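Local atomic coordinates of 6-carboxyhexanoate--coa ligase (Bacillus subtilis, PDB entry 5FLG), a protein that belongs to the 6-carboxyhexanoate--CoA ligase (pimeloyl-CoA synthase) family and binds phosphoaminophosphonic acid-adenylate ester, magnesium and pimelic acid in the crystal. Residues V189-W194 with Y204-K209. Sequence-based numbering, arbitrary orientation.
Sequences VAELCW and YVAGKK
Glu191 and Ala206 pair through both of their backbone groups, with Glu191 N to Ala206 O at 2.9 Å and Ala206 N to Glu191 O at 3.0 Å. Cys193 and Tyr204 repeat the exchange two residues along, a worked example of antiparallel hairpin pairing between strands 188-194 and 203-207. Their local axes lie 4.7 Å apart, in the middle of a mixed sheet. Between these two hydrogen-bonded pairs sits the non-hydrogen-bonded pair Leu192 and Val205, which turns its side chains to the other face, where Leu192 CD1 meets Val205 CG2 at 3.7 Å; helix 89-102 packs over Val205.

The face carrying Glu191, Cys193, Tyr204 and Ala206 looks toward helix 170-184. Tyr204 can be followed outward. Its CB leaves the strand with CG set between backbone N and carbonyl carbon (chi1 69°), a rotation that lays the ring across Cys193. Cys193 CB sits over one face of the Tyr204 ring, 3.6 Å from its centroid, in a CH-pi contact displaced toward CZ and CE2. Cys193 SG comes in obliquely on the CD2-CE2 side, reaching Tyr204 CE2 at 3.5 Å. Ala206 N lies at the ring edge, and Tyr204 CE1 has Glu191 OE1 in the ring plane at 3.4 Å. At the tip, OH is modelled very close to the Glu191 carboxylate, whose plane stands 79° from that of the ring; the exact spacing there is doubtful. Arg228, on strand 227-232, takes part at this same end, through a salt bridge to Glu191 OE2 and, as modelled, a hydrogen bond to Tyr204 OH.

Cys193 also lines the pimelic acid pocket, and Tyr212 of that pocket meets the Tyr204 ring. The chemistry therefore implies a buried carboxylate whose charge is probably balanced by the guanidinium, and a polar cluster that probably helps hold the ring against a pocket-lining cysteine.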
loop_
_atom_site.group_PDB
_atom_site.type_symbol
_atom_site.label_atom_id
_atom_site.label_comp_id
_atom_site.label_asym_id
_atom_site.label_seq_id
_atom_site.Cartn_x
_atom_site.Cartn_y
_atom_site.Cartn_z
ATOM N N VAL A 189 15.170 -14.982 23.905
ATOM C CA VAL A 189 15.147 -15.268 25.330
ATOM C C VAL A 189 14.094 -14.383 26.013
ATOM O O VAL A 189 13.485 -14.764 26.984
ATOM C CB VAL A 189 16.530 -14.978 25.937
ATOM C CG1 VAL A 189 16.496 -15.053 27.462
ATOM C CG2 VAL A 189 17.566 -15.954 25.380
ATOM N N ALA A 190 13.959 -13.158 25.554
ATOM C CA ALA A 190 13.031 -12.237 26.198
ATOM C C ALA A 190 12.760 -11.006 25.362
ATOM O O ALA A 190 13.539 -10.650 24.456
ATOM C CB ALA A 190 13.568 -11.846 27.557
ATOM N N GLU A 191 11.600 -10.382 25.633
ATOM C CA GLU A 191 11.168 -9.190 24.906
ATOM C C GLU A 191 10.807 -8.125 25.946
ATOM O O GLU A 191 10.338 -8.444 27.023
ATOM C CB GLU A 191 9.981 -9.470 23.988
ATOM C CG GLU A 191 9.355 -8.178 23.429
ATOM C CD GLU A 191 8.036 -8.368 22.643
ATOM O OE1 GLU A 191 7.440 -9.479 22.629
ATOM O OE2 GLU A 191 7.563 -7.360 22.052
ATOM N N LEU A 192 11.251 -6.898 25.701
ATOM C CA LEU A 192 10.870 -5.772 26.499
ATOM C C LEU A 192 10.122 -4.787 25.610
ATOM O O LEU A 192 10.581 -4.457 24.518
ATOM C CB LEU A 192 12.117 -5.133 27.064
ATOM C CG LEU A 192 11.979 -3.794 27.767
ATOM C CD1 LEU A 192 11.226 -3.908 29.091
ATOM C CD2 LEU A 192 13.370 -3.240 27.967
ATOM N N CYS A 193 8.981 -4.301 26.093
ATOM C CA CYS A 193 8.109 -3.491 25.275
ATOM C C CYS A 193 7.386 -2.425 26.087
ATOM O O CYS A 193 6.897 -2.692 27.192
ATOM C CB CYS A 193 7.072 -4.357 24.587
ATOM S SG CYS A 193 5.716 -3.383 23.831
ATOM N N TRP A 194 7.338 -1.208 25.557
ATOM C CA TRP A 194 6.252 -0.281 25.921
ATOM C C TRP A 194 5.937 0.647 24.767
ATOM O O TRP A 194 6.625 0.649 23.750
ATOM C CB TRP A 194 6.552 0.460 27.245
ATOM C CG TRP A 194 7.742 1.400 27.212
ATOM C CD1 TRP A 194 7.729 2.734 26.909
ATOM C CD2 TRP A 194 9.095 1.087 27.563
ATOM N NE1 TRP A 194 9.019 3.228 26.920
ATOM C CE2 TRP A 194 9.850 2.270 27.425
ATOM C CE3 TRP A 194 9.740 -0.078 27.996
ATOM C CZ2 TRP A 194 11.233 2.298 27.620
ATOM C CZ3 TRP A 194 11.085 -0.031 28.250
ATOM C CH2 TRP A 194 11.823 1.141 28.060
ATOM N N TYR A 204 5.224 -4.389 28.858
ATOM C CA TYR A 204 5.374 -5.758 29.265
ATOM C C TYR A 204 6.791 -6.272 29.017
ATOM O O TYR A 204 7.605 -5.624 28.372
ATOM C CB TYR A 204 4.393 -6.688 28.534
ATOM C CG TYR A 204 4.656 -6.878 27.028
ATOM C CD1 TYR A 204 5.546 -7.830 26.573
ATOM C CD2 TYR A 204 3.992 -6.098 26.077
ATOM C CE1 TYR A 204 5.781 -8.007 25.249
ATOM C CE2 TYR A 204 4.148 -6.345 24.732
ATOM C CZ TYR A 204 5.120 -7.253 24.329
ATOM O OH TYR A 204 5.324 -7.521 22.996
ATOM N N VAL A 205 7.083 -7.357 29.708
ATOM C CA VAL A 205 8.243 -8.205 29.403
ATOM C C VAL A 205 7.665 -9.593 29.165
ATOM O O VAL A 205 6.675 -9.981 29.794
ATOM C CB VAL A 205 9.191 -8.256 30.615
ATOM C CG1 VAL A 205 10.253 -9.337 30.428
ATOM C CG2 VAL A 205 9.883 -6.926 30.768
ATOM N N ALA A 206 8.157 -10.262 28.132
ATOM C CA ALA A 206 7.669 -11.573 27.778
ATOM C C ALA A 206 8.852 -12.528 27.664
ATOM O O ALA A 206 9.926 -12.161 27.181
ATOM C CB ALA A 206 6.938 -11.524 26.478
ATOM N N GLY A 207 8.572 -13.794 27.932
ATOM C CA GLY A 207 9.537 -14.855 27.695
ATOM C C GLY A 207 8.916 -16.211 27.903
ATOM O O GLY A 207 7.787 -16.333 28.402
ATOM N N LYS A 208 9.695 -17.240 27.592
ATOM C CA LYS A 208 9.162 -18.581 27.430
ATOM C C LYS A 208 8.743 -19.073 28.779
ATOM O O LYS A 208 7.675 -19.653 28.912
ATOM C CB LYS A 208 10.219 -19.516 26.847
ATOM C CG LYS A 208 10.371 -19.451 25.345
ATOM C CD LYS A 208 11.598 -20.265 24.916
ATOM C CE LYS A 208 11.786 -20.272 23.402
ATOM N NZ LYS A 208 12.235 -18.971 22.855
ATOM N N LYS A 209 9.482 -18.695 29.812
ATOM C CA LYS A 209 9.143 -19.161 31.148
ATOM C C LYS A 209 8.133 -18.280 31.850
ATOM O O LYS A 209 7.184 -18.778 32.448
ATOM C CB LYS A 209 10.382 -19.284 31.992
ATOM C CG LYS A 209 11.297 -20.364 31.433
ATOM C CD LYS A 209 12.464 -20.668 32.360
ATOM C CE LYS A 209 13.432 -19.504 32.363
ATOM N NZ LYS A 209 13.761 -19.118 30.962
#